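Local coordinates for protein putative S41 protease (Bacteroides fragilis NCTC 9343, PDB 3K50) that is probably a serine peptidase of family S41 that cleaves peptide bonds, though its substrate and biological role are unknown, at residues 247-258 against 276-287; 306-315 against 353-364. One frame throughout, in Å; residues are numbered along the deposited sequence. Where two conformers were deposited one is given.

Interaction 1. Residues 247-258 against 276-287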
loop_
_atom_site.group_PDB
_atom_site.type_symbol
_atom_site.label_atom_id
_atom_site.label_comp_id
_atom_site.label_asym_id
_atom_site.label_seq_id
_atom_site.Cartn_x
_atom_site.Cartn_y
_atom_site.Cartn_z
ATOM N N THR A 247 4.647 -7.208 15.963
ATOM C CA THR A 247 5.096 -7.384 17.326
ATOM C C THR A 247 4.211 -6.526 18.244
ATOM O O THR A 247 3.855 -6.928 19.341
ATOM C CB THR A 247 6.635 -7.087 17.414
ATOM O OG1 THR A 247 7.377 -8.155 16.752
ATOM C CG2 THR A 247 7.134 -6.916 18.892
HETATM N N MSE A 248 3.816 -5.354 17.758
HETATM C CA MSE A 248 3.064 -4.428 18.586
HETATM C C MSE A 248 1.544 -4.710 18.624
HETATM O O MSE A 248 0.865 -4.273 19.562
HETATM C CB MSE A 248 3.388 -2.983 18.189
HETATM C CG MSE A 248 4.812 -2.518 18.542
HETATM SE SE MSE A 248 5.231 -0.647 18.463
HETATM C CE MSE A 248 4.850 -0.387 16.657
ATOM N N LEU A 249 1.012 -5.460 17.665
ATOM C CA LEU A 249 -0.427 -5.800 17.655
ATOM C C LEU A 249 -0.715 -7.085 18.406
ATOM O O LEU A 249 -1.767 -7.221 18.994
ATOM C CB LEU A 249 -0.940 -5.979 16.216
ATOM C CG LEU A 249 -0.992 -4.777 15.296
ATOM C CD1 LEU A 249 -1.102 -5.109 13.792
ATOM C CD2 LEU A 249 -2.245 -3.918 15.774
ATOM N N ALA A 250 0.270 -7.979 18.469
ATOM C CA ALA A 250 0.029 -9.336 18.890
ATOM C C ALA A 250 -0.366 -9.522 20.352
ATOM O O ALA A 250 -0.076 -8.656 21.201
ATOM C CB ALA A 250 1.258 -10.163 18.616
ATOM N N PRO A 251 -0.985 -10.666 20.661
ATOM C CA PRO A 251 -1.185 -10.943 22.078
ATOM C C PRO A 251 0.173 -11.011 22.756
ATOM O O PRO A 251 1.138 -11.609 22.214
ATOM C CB PRO A 251 -1.806 -12.345 22.082
ATOM C CG PRO A 251 -2.383 -12.542 20.706
ATOM C CD PRO A 251 -1.534 -11.736 19.786
ATOM N N ALA A 252 0.238 -10.469 23.951
ATOM C CA ALA A 252 1.442 -10.399 24.766
ATOM C C ALA A 252 2.047 -11.783 25.079
ATOM O O ALA A 252 3.262 -11.937 25.175
ATOM C CB ALA A 252 1.097 -9.630 26.062
ATOM N N ASP A 253 1.245 -12.827 25.189
ATOM C CA ASP A 253 1.867 -14.131 25.419
ATOM C C ASP A 253 2.591 -14.724 24.191
ATOM O O ASP A 253 3.141 -15.847 24.265
ATOM C CB ASP A 253 0.861 -15.132 26.021
ATOM C CG ASP A 253 -0.333 -15.427 25.120
ATOM O OD1 ASP A 253 -0.466 -14.880 24.007
ATOM O OD2 ASP A 253 -1.179 -16.219 25.570
ATOM N N LYS A 254 2.574 -14.028 23.056
ATOM C CA LYS A 254 3.258 -14.506 21.860
ATOM C C LYS A 254 4.667 -13.976 21.685
ATOM O O LYS A 254 5.373 -14.375 20.744
ATOM C CB LYS A 254 2.470 -14.171 20.578
ATOM C CG LYS A 254 1.017 -14.658 20.545
ATOM C CD LYS A 254 0.818 -16.069 20.936
ATOM C CE LYS A 254 -0.661 -16.443 20.843
ATOM N NZ LYS A 254 -0.986 -17.763 21.416
HETATM N N MSE A 255 5.120 -13.130 22.599
HETATM C CA MSE A 255 6.428 -12.584 22.447
HETATM C C MSE A 255 7.429 -13.710 22.330
HETATM O O MSE A 255 7.351 -14.693 23.078
HETATM C CB MSE A 255 6.796 -11.677 23.608
HETATM C CG MSE A 255 5.950 -10.389 23.726
HETATM SE SE MSE A 255 6.037 -9.295 22.057
HETATM C CE MSE A 255 4.443 -9.808 21.213
ATOM N N ASN A 256 8.351 -13.532 21.370
ATOM C CA ASN A 256 9.482 -14.424 21.099
ATOM C C ASN A 256 9.134 -15.650 20.280
ATOM O O ASN A 256 10.011 -16.393 19.916
ATOM C CB ASN A 256 10.255 -14.816 22.368
ATOM C CG ASN A 256 10.826 -13.624 23.114
ATOM O OD1 ASN A 256 10.725 -13.527 24.344
ATOM N ND2 ASN A 256 11.501 -12.772 22.396
ATOM N N GLN A 257 7.864 -15.815 19.938
ATOM C CA GLN A 257 7.442 -16.901 19.063
ATOM C C GLN A 257 7.778 -16.570 17.615
ATOM O O GLN A 257 7.919 -15.407 17.252
ATOM C CB GLN A 257 5.938 -17.187 19.290
ATOM C CG GLN A 257 5.726 -17.683 20.773
ATOM C CD GLN A 257 4.356 -18.218 21.101
ATOM O OE1 GLN A 257 3.819 -17.977 22.198
ATOM N NE2 GLN A 257 3.793 -18.931 20.193
ATOM N N LEU A 258 7.877 -17.603 16.780
ATOM C CA LEU A 258 8.186 -17.426 15.367
ATOM C C LEU A 258 7.079 -16.663 14.600
ATOM O O LEU A 258 5.911 -16.958 14.740
ATOM C CB LEU A 258 8.431 -18.807 14.685
ATOM C CG LEU A 258 9.778 -19.501 15.031
ATOM C CD1 LEU A 258 9.709 -20.977 14.558
ATOM C CD2 LEU A 258 11.050 -18.754 14.467
ATOM N N THR A 276 10.953 -13.269 14.637
ATOM C CA THR A 276 10.045 -13.503 15.728
ATOM C C THR A 276 9.220 -12.271 16.104
ATOM O O THR A 276 9.475 -11.151 15.631
ATOM C CB THR A 276 10.830 -13.882 17.005
ATOM O OG1 THR A 276 11.590 -12.728 17.472
ATOM C CG2 THR A 276 11.722 -15.074 16.739
ATOM N N PHE A 277 8.221 -12.494 16.963
ATOM C CA PHE A 277 7.556 -11.412 17.631
ATOM C C PHE A 277 8.658 -10.964 18.603
ATOM O O PHE A 277 8.940 -11.644 19.581
ATOM C CB PHE A 277 6.298 -11.859 18.366
ATOM C CG PHE A 277 5.136 -12.273 17.473
ATOM C CD1 PHE A 277 4.309 -11.341 16.903
ATOM C CD2 PHE A 277 4.818 -13.597 17.319
ATOM C CE1 PHE A 277 3.224 -11.724 16.120
ATOM C CE2 PHE A 277 3.757 -13.974 16.576
ATOM C CZ PHE A 277 2.956 -13.058 15.962
ATOM N N ASN A 278 9.318 -9.838 18.321
ATOM C CA ASN A 278 10.526 -9.451 19.077
ATOM C C ASN A 278 10.318 -8.222 19.947
ATOM O O ASN A 278 10.355 -7.097 19.450
ATOM C CB ASN A 278 11.668 -9.234 18.081
ATOM C CG ASN A 278 13.001 -8.976 18.728
ATOM O OD1 ASN A 278 13.155 -8.819 19.966
ATOM N ND2 ASN A 278 14.011 -8.933 17.876
ATOM N N PRO A 279 10.164 -8.433 21.263
ATOM C CA PRO A 279 9.837 -7.321 22.128
ATOM C C PRO A 279 10.914 -6.254 22.263
ATOM O O PRO A 279 10.605 -5.107 22.612
ATOM C CB PRO A 279 9.508 -7.995 23.474
ATOM C CG PRO A 279 10.325 -9.258 23.468
ATOM C CD PRO A 279 10.305 -9.704 22.008
ATOM N N GLU A 280 12.159 -6.577 21.916
ATOM C CA GLU A 280 13.218 -5.552 21.940
ATOM C C GLU A 280 13.026 -4.510 20.813
ATOM O O GLU A 280 13.648 -3.462 20.829
ATOM C CB GLU A 280 14.591 -6.194 21.804
ATOM C CG GLU A 280 15.164 -6.792 23.084
ATOM C CD GLU A 280 14.542 -8.092 23.493
ATOM O OE1 GLU A 280 14.296 -8.939 22.601
ATOM O OE2 GLU A 280 14.333 -8.286 24.724
ATOM N N LEU A 281 12.211 -4.844 19.822
ATOM C CA LEU A 281 11.854 -3.895 18.771
ATOM C C LEU A 281 10.851 -2.849 19.197
ATOM O O LEU A 281 10.780 -1.808 18.552
ATOM C CB LEU A 281 11.242 -4.589 17.545
ATOM C CG LEU A 281 12.102 -5.446 16.597
ATOM C CD1 LEU A 281 11.153 -6.041 15.591
ATOM C CD2 LEU A 281 13.217 -4.643 15.855
ATOM N N ILE A 282 10.148 -3.050 20.312
ATOM C CA ILE A 282 9.065 -2.115 20.680
ATOM C C ILE A 282 9.629 -0.735 21.008
ATOM O O ILE A 282 9.076 0.296 20.559
ATOM C CB ILE A 282 8.212 -2.699 21.827
ATOM C CG1 ILE A 282 7.503 -4.014 21.351
ATOM C CG2 ILE A 282 7.229 -1.679 22.418
ATOM C CD1 ILE A 282 6.828 -4.792 22.437
ATOM N N GLN A 283 10.690 -0.714 21.809
ATOM C CA GLN A 283 11.327 0.533 22.206
ATOM C C GLN A 283 10.282 1.535 22.704
ATOM O O GLN A 283 9.534 1.184 23.616
ATOM C CB GLN A 283 12.215 1.050 21.053
ATOM C CG GLN A 283 13.368 0.100 20.769
ATOM C CD GLN A 283 14.312 -0.051 21.939
ATOM O OE1 GLN A 283 14.787 0.961 22.520
ATOM N NE2 GLN A 283 14.626 -1.290 22.278
ATOM N N SER A 284 10.193 2.735 22.117
ATOM C CA SER A 284 9.275 3.770 22.563
ATOM C C SER A 284 7.799 3.537 22.244
ATOM O O SER A 284 6.924 4.364 22.635
ATOM C CB SER A 284 9.698 5.124 21.980
ATOM O OG SER A 284 9.891 5.019 20.583
ATOM N N GLY A 285 7.503 2.451 21.533
ATOM C CA GLY A 285 6.136 2.059 21.229
ATOM C C GLY A 285 5.538 1.243 22.374
ATOM O O GLY A 285 5.998 1.353 23.523
ATOM N N ALA A 286 4.531 0.433 22.066
ATOM C CA ALA A 286 3.809 -0.401 23.044
ATOM C C ALA A 286 3.164 -1.580 22.358
ATOM O O ALA A 286 2.740 -1.440 21.224
ATOM C CB ALA A 286 2.699 0.440 23.737
ATOM N N ASN A 287 3.139 -2.747 23.021
ATOM C CA ASN A 287 2.405 -3.909 22.547
ATOM C C ASN A 287 0.982 -3.741 23.083
ATOM O O ASN A 287 0.798 -3.372 24.282
ATOM C CB ASN A 287 2.992 -5.230 23.058
ATOM C CG ASN A 287 2.028 -6.380 22.843
ATOM O OD1 ASN A 287 1.200 -6.657 23.695
ATOM N ND2 ASN A 287 2.043 -6.952 21.651
HETATM O O HOH W 1 12.510 -12.721 19.983
HETATM O O HOH W 2 13.382 -11.187 23.709
#
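Asn287 ND2 bonds to two backbone carbonyls across the contact, Thr247 O at 2.9 Å and Ala250 O at 2.8 Å. Both acceptors lie close to the plane of the Asn287 amide, so its two N-H groups go to one carbonyl in the last turn of helix 239-249 and one just past its end. Ala250 is where the chain leaves helical geometry, and the amide ties that exit to the 276-287 loop. The amide gets there because CG stands opposite the backbone N (chi1 166°). Asn287 OD1 turns the other way and accepts from the backbone N of Asn289, so three bonds fix the rotation of the amide.

Another bond, from Asn278 N to Thr247 OG1 (3.0 Å), fixes the start of the loop; the same hydroxyl also bonds to Gln243 O one turn back. Thr247 CG2 packs on Ile282 CG1. Further on, Asn256 N reaches Phe277 O at 2.7 Å, and Phe277 N answers to Gln257 O at 2.9 Å. These bonds come from the last two residues of the type II turn Lys254 to Gln257, beside the antiparallel, non-hydrogen-bonded pair Leu258 and Thr276.

The Phe277 ring packs on carbon from the 247-258 segment. Lys254 CB lies over one face, Thr247 CA stands at the edge, and Ala250 CB comes in obliquely, 3.5 Å from Phe277 CE1. The bent chain of Met255, a selenomethionine, brings CE to Phe277 CB and SE to Pro279 CB. At the surface, Asn256 ND2 donates to two waters, one shared with Thr276 OG1 and the other with Glu280 OE1.

The polar groups thus fix the helix exit and the start of the loop by directed bonds, while Phe277 packs carbon against both the helix end and the turn. Ala286 N and O are buried here without a partner, a probable cost of the close fit.

Interaction 2. Residues 306-315 against 353-364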
loop_
_atom_site.group_PDB
_atom_site.type_symbol
_atom_site.label_atom_id
_atom_site.label_comp_id
_atom_site.label_asym_id
_atom_site.label_seq_id
_atom_site.Cartn_x
_atom_site.Cartn_y
_atom_site.Cartn_z
ATOM N N GLU A 306 0.499 -8.106 2.883
ATOM C CA GLU A 306 -0.077 -9.462 2.864
ATOM C C GLU A 306 0.639 -10.393 3.825
ATOM O O GLU A 306 0.031 -11.313 4.391
ATOM C CB GLU A 306 -0.050 -10.013 1.466
ATOM C CG GLU A 306 -0.972 -9.273 0.496
ATOM C CD GLU A 306 -0.857 -9.772 -0.921
ATOM O OE1 GLU A 306 0.121 -9.373 -1.625
ATOM O OE2 GLU A 306 -1.761 -10.533 -1.343
HETATM N N MSE A 307 1.915 -10.141 4.017
HETATM C CA MSE A 307 2.733 -10.881 5.008
HETATM C C MSE A 307 2.210 -10.686 6.418
HETATM O O MSE A 307 2.197 -11.623 7.209
HETATM C CB MSE A 307 4.188 -10.429 4.902
HETATM C CG MSE A 307 5.207 -11.024 5.936
HETATM SE SE MSE A 307 5.074 -10.337 7.808
HETATM C CE MSE A 307 7.026 -10.522 8.581
ATOM N N VAL A 308 1.740 -9.484 6.721
ATOM C CA VAL A 308 1.195 -9.202 8.015
ATOM C C VAL A 308 -0.036 -10.026 8.240
ATOM O O VAL A 308 -0.240 -10.614 9.311
ATOM C CB VAL A 308 0.840 -7.685 8.168
ATOM C CG1 VAL A 308 0.022 -7.479 9.435
ATOM C CG2 VAL A 308 2.119 -6.877 8.135
ATOM N N ILE A 309 -0.875 -10.088 7.246
ATOM C CA ILE A 309 -2.069 -10.926 7.340
ATOM C C ILE A 309 -1.704 -12.395 7.498
ATOM O O ILE A 309 -2.208 -13.088 8.385
ATOM C CB ILE A 309 -3.012 -10.780 6.094
ATOM C CG1 ILE A 309 -3.537 -9.325 5.988
ATOM C CG2 ILE A 309 -4.119 -11.835 6.132
ATOM C CD1 ILE A 309 -4.180 -8.980 4.575
ATOM N N ASN A 310 -0.851 -12.889 6.628
ATOM C CA ASN A 310 -0.503 -14.307 6.687
ATOM C C ASN A 310 0.125 -14.789 8.029
ATOM O O ASN A 310 -0.138 -15.902 8.491
ATOM C CB ASN A 310 0.485 -14.629 5.538
ATOM C CG ASN A 310 0.766 -16.115 5.435
ATOM O OD1 ASN A 310 -0.184 -16.904 5.369
ATOM N ND2 ASN A 310 2.077 -16.514 5.452
ATOM N N CYS A 311 1.062 -13.984 8.534
ATOM C CA CYS A 311 1.844 -14.228 9.731
ATOM C C CYS A 311 1.127 -13.984 11.025
ATOM O O CYS A 311 1.408 -14.665 12.018
ATOM C CB CYS A 311 3.113 -13.392 9.669
ATOM S SG CYS A 311 4.155 -14.048 8.266
ATOM N N LEU A 312 0.211 -13.023 11.051
ATOM C CA LEU A 312 -0.659 -12.909 12.225
ATOM C C LEU A 312 -1.801 -13.962 12.284
ATOM O O LEU A 312 -2.244 -14.306 13.394
ATOM C CB LEU A 312 -1.272 -11.540 12.335
ATOM C CG LEU A 312 -0.296 -10.413 12.581
ATOM C CD1 LEU A 312 -1.117 -9.137 12.599
ATOM C CD2 LEU A 312 0.479 -10.654 13.890
ATOM N N ASN A 313 -2.271 -14.453 11.130
ATOM C CA ASN A 313 -3.363 -15.485 11.056
ATOM C C ASN A 313 -3.296 -16.630 12.055
ATOM O O ASN A 313 -4.317 -16.955 12.669
ATOM C CB ASN A 313 -3.518 -16.101 9.627
ATOM C CG ASN A 313 -4.602 -15.401 8.783
ATOM O OD1 ASN A 313 -5.534 -14.843 9.351
ATOM N ND2 ASN A 313 -4.524 -15.494 7.432
ATOM N N PRO A 314 -2.146 -17.299 12.164
ATOM C CA PRO A 314 -2.010 -18.418 13.125
ATOM C C PRO A 314 -2.060 -18.045 14.596
ATOM O O PRO A 314 -2.245 -18.919 15.423
ATOM C CB PRO A 314 -0.603 -18.958 12.840
ATOM C CG PRO A 314 -0.238 -18.440 11.516
ATOM C CD PRO A 314 -0.944 -17.166 11.328
ATOM N N TYR A 315 -1.877 -16.768 14.916
ATOM C CA TYR A 315 -1.769 -16.344 16.303
ATOM C C TYR A 315 -2.914 -15.521 16.886
ATOM O O TYR A 315 -2.910 -15.268 18.078
ATOM C CB TYR A 315 -0.524 -15.488 16.439
ATOM C CG TYR A 315 0.734 -16.263 16.332
ATOM C CD1 TYR A 315 1.157 -17.053 17.391
ATOM C CD2 TYR A 315 1.525 -16.224 15.169
ATOM C CE1 TYR A 315 2.337 -17.798 17.304
ATOM C CE2 TYR A 315 2.706 -16.998 15.069
ATOM C CZ TYR A 315 3.114 -17.739 16.162
ATOM O OH TYR A 315 4.267 -18.463 16.121
ATOM N N ASN A 353 4.724 -18.263 7.132
ATOM C CA ASN A 353 4.295 -17.992 8.485
ATOM C C ASN A 353 4.844 -19.130 9.385
ATOM O O ASN A 353 5.543 -20.031 8.916
ATOM C CB ASN A 353 2.757 -17.840 8.599
ATOM C CG ASN A 353 1.968 -19.057 8.196
ATOM O OD1 ASN A 353 2.444 -20.211 8.175
ATOM N ND2 ASN A 353 0.685 -18.802 7.912
ATOM N N ALA A 354 4.457 -19.123 10.652
ATOM C CA ALA A 354 4.939 -20.114 11.637
ATOM C C ALA A 354 4.445 -21.523 11.307
ATOM O O ALA A 354 5.025 -22.487 11.764
ATOM C CB ALA A 354 4.493 -19.699 13.039
ATOM N N GLU A 355 3.382 -21.640 10.513
ATOM C CA GLU A 355 2.874 -22.930 10.075
ATOM C C GLU A 355 3.476 -23.376 8.733
ATOM O O GLU A 355 2.954 -24.313 8.092
ATOM C CB GLU A 355 1.346 -22.926 9.960
ATOM C CG GLU A 355 0.586 -22.797 11.285
ATOM C CD GLU A 355 -0.950 -22.721 11.076
ATOM O OE1 GLU A 355 -1.427 -22.814 9.900
ATOM O OE2 GLU A 355 -1.687 -22.533 12.083
ATOM N N GLU A 356 4.578 -22.738 8.348
ATOM C CA GLU A 356 5.288 -23.029 7.120
ATOM C C GLU A 356 4.473 -22.814 5.843
ATOM O O GLU A 356 4.732 -23.472 4.856
ATOM C CB GLU A 356 5.837 -24.466 7.132
ATOM C CG GLU A 356 6.570 -24.811 8.446
ATOM C CD GLU A 356 7.061 -26.255 8.515
ATOM O OE1 GLU A 356 7.771 -26.734 7.597
ATOM O OE2 GLU A 356 6.748 -26.849 9.541
ATOM N N LYS A 357 3.600 -21.825 5.837
ATOM C CA LYS A 357 2.720 -21.557 4.687
ATOM C C LYS A 357 2.719 -20.100 4.264
ATOM O O LYS A 357 3.014 -19.235 5.078
ATOM C CB LYS A 357 1.277 -22.031 5.019
ATOM C CG LYS A 357 1.164 -23.540 5.103
ATOM C CD LYS A 357 -0.088 -24.068 5.775
ATOM C CE LYS A 357 -1.338 -23.955 4.957
ATOM N NZ LYS A 357 -2.255 -25.155 5.179
ATOM N N SER A 358 2.451 -19.895 2.970
ATOM C CA SER A 358 2.281 -18.598 2.298
ATOM C C SER A 358 1.345 -18.881 1.123
ATOM O O SER A 358 1.552 -18.439 0.013
ATOM C CB SER A 358 3.610 -18.008 1.829
ATOM O OG SER A 358 4.390 -18.897 1.047
ATOM N N ASP A 359 0.291 -19.618 1.410
ATOM C CA ASP A 359 -0.523 -20.161 0.383
ATOM C C ASP A 359 -1.754 -19.254 0.064
ATOM O O ASP A 359 -2.891 -19.652 0.248
ATOM C CB ASP A 359 -0.841 -21.606 0.810
ATOM C CG ASP A 359 0.434 -22.507 0.893
ATOM O OD1 ASP A 359 1.574 -22.052 1.257
ATOM O OD2 ASP A 359 0.297 -23.711 0.578
ATOM N N TYR A 360 -1.455 -18.032 -0.400
ATOM C CA TYR A 360 -2.416 -17.014 -0.788
ATOM C C TYR A 360 -2.136 -16.496 -2.192
ATOM O O TYR A 360 -2.394 -15.328 -2.482
ATOM C CB TYR A 360 -2.446 -15.814 0.203
ATOM C CG TYR A 360 -1.119 -15.212 0.606
ATOM C CD1 TYR A 360 -0.359 -15.802 1.604
ATOM C CD2 TYR A 360 -0.699 -13.971 0.101
ATOM C CE1 TYR A 360 0.800 -15.256 2.013
ATOM C CE2 TYR A 360 0.501 -13.416 0.484
ATOM C CZ TYR A 360 1.217 -14.037 1.487
ATOM O OH TYR A 360 2.409 -13.525 1.909
ATOM N N ALA A 361 -1.696 -17.389 -3.077
ATOM C CA ALA A 361 -1.594 -17.081 -4.493
ATOM C C ALA A 361 -2.971 -16.535 -4.905
ATOM O O ALA A 361 -3.993 -16.995 -4.433
ATOM C CB ALA A 361 -1.254 -18.355 -5.282
ATOM N N THR A 362 -2.982 -15.520 -5.740
ATOM C CA THR A 362 -4.201 -14.822 -6.220
ATOM C C THR A 362 -4.850 -13.887 -5.191
ATOM O O THR A 362 -5.770 -13.133 -5.533
ATOM C CB THR A 362 -5.310 -15.758 -6.903
ATOM O OG1 THR A 362 -6.223 -16.289 -5.933
ATOM C CG2 THR A 362 -4.675 -16.879 -7.742
ATOM N N GLY A 363 -4.338 -13.875 -3.959
ATOM C CA GLY A 363 -4.781 -12.939 -2.944
ATOM C C GLY A 363 -5.606 -13.513 -1.807
ATOM O O GLY A 363 -6.113 -14.651 -1.882
ATOM N N PHE A 364 -5.682 -12.741 -0.728
ATOM C CA PHE A 364 -6.541 -13.134 0.377
ATOM C C PHE A 364 -7.929 -12.599 0.091
ATOM O O PHE A 364 -8.121 -11.392 -0.051
ATOM C CB PHE A 364 -6.082 -12.542 1.705
ATOM C CG PHE A 364 -4.927 -13.279 2.361
ATOM C CD1 PHE A 364 -5.128 -14.516 2.963
ATOM C CD2 PHE A 364 -3.694 -12.706 2.454
ATOM C CE1 PHE A 364 -4.103 -15.149 3.617
ATOM C CE2 PHE A 364 -2.642 -13.344 3.124
ATOM C CZ PHE A 364 -2.854 -14.573 3.682
HETATM O O HOH W 3 3.843 -14.394 4.635
HETATM O O HOH W 4 -0.578 -19.511 4.202
HETATM O O HOH W 5 3.346 -16.634 11.692
#
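The last turns of helix 304-312 lie against an irregular loop, and the backbones come closest at Cys311 and Asn353, with CA atoms 4.7 Å apart. Asn310 carries the polar part. Its ND2 donates to Lys357 O at 2.9 Å in a nearly straight bond (168°). Asn353 N reaches the same oxygen from the opposite face of the carbonyl plane, so Lys357 O is held from both sides. In return, Asn353 ND2 donates to Asn310 O at 3.1 Å, from above the plane of the Asn310 carbonyl. The two amides lie almost parallel, with planes 14° apart. Asn353 OD1 accepts from Lys357 N, just beyond the type I turn 353-356, and so ties the two ends of that turn together. Water 3 joins Asn310 ND2 to Tyr360 OH, and water 4 joins Asn310 OD1 to Asp359 N.

Phe364 carries the apolar part. Ile309 CG2 sits over one face, 3.8 Å from the ring centroid in a CH-pi contact, and Tyr360 CB covers the opposite face. Asn310 CB meets the ring at its edge. CG of Tyr360 lies between its backbone N and carbonyl carbon (chi1 48°), and the ring reaches back to the helix, with CE2 3.6 Å from Glu306 CB. The Glu306 carboxylate accepts from Thr325 OG1 and from the backbone N of Gly303, Gly327 and Glu328. At the far end, Ala354 CB packs against Tyr315.

The loop covers one side of the helix. Ile309 and Phe364 also touch Leu320 of strand 317-322, while Met307 and Val308 on other sides of the helix meet helix 239-249.

How the interactions relate
The two contacts have centres about 18 Å apart and lie in series along the chain, interaction 1 closing before interaction 2 opens. All four segments belong to the peptidase family S41 region. They meet at Tyr315, which follows helix 304-312: its OH probably bonds to Leu258 O, and its ring meets Phe277 edge-to-face. Helices 239-249 and 304-312 also touch directly, through Leu312 on Cys246. Interaction 1 leads into strand 292-297 and interaction 2 toward strand 368-369, both of the mixed six-stranded sheet. Strands 258-263 and 342-352 belong to a separate antiparallel sheet. The contacts thus tie the ends of helices 239-249 and 304-312 to the loops that lead into the mixed sheet, beside the antiparallel one.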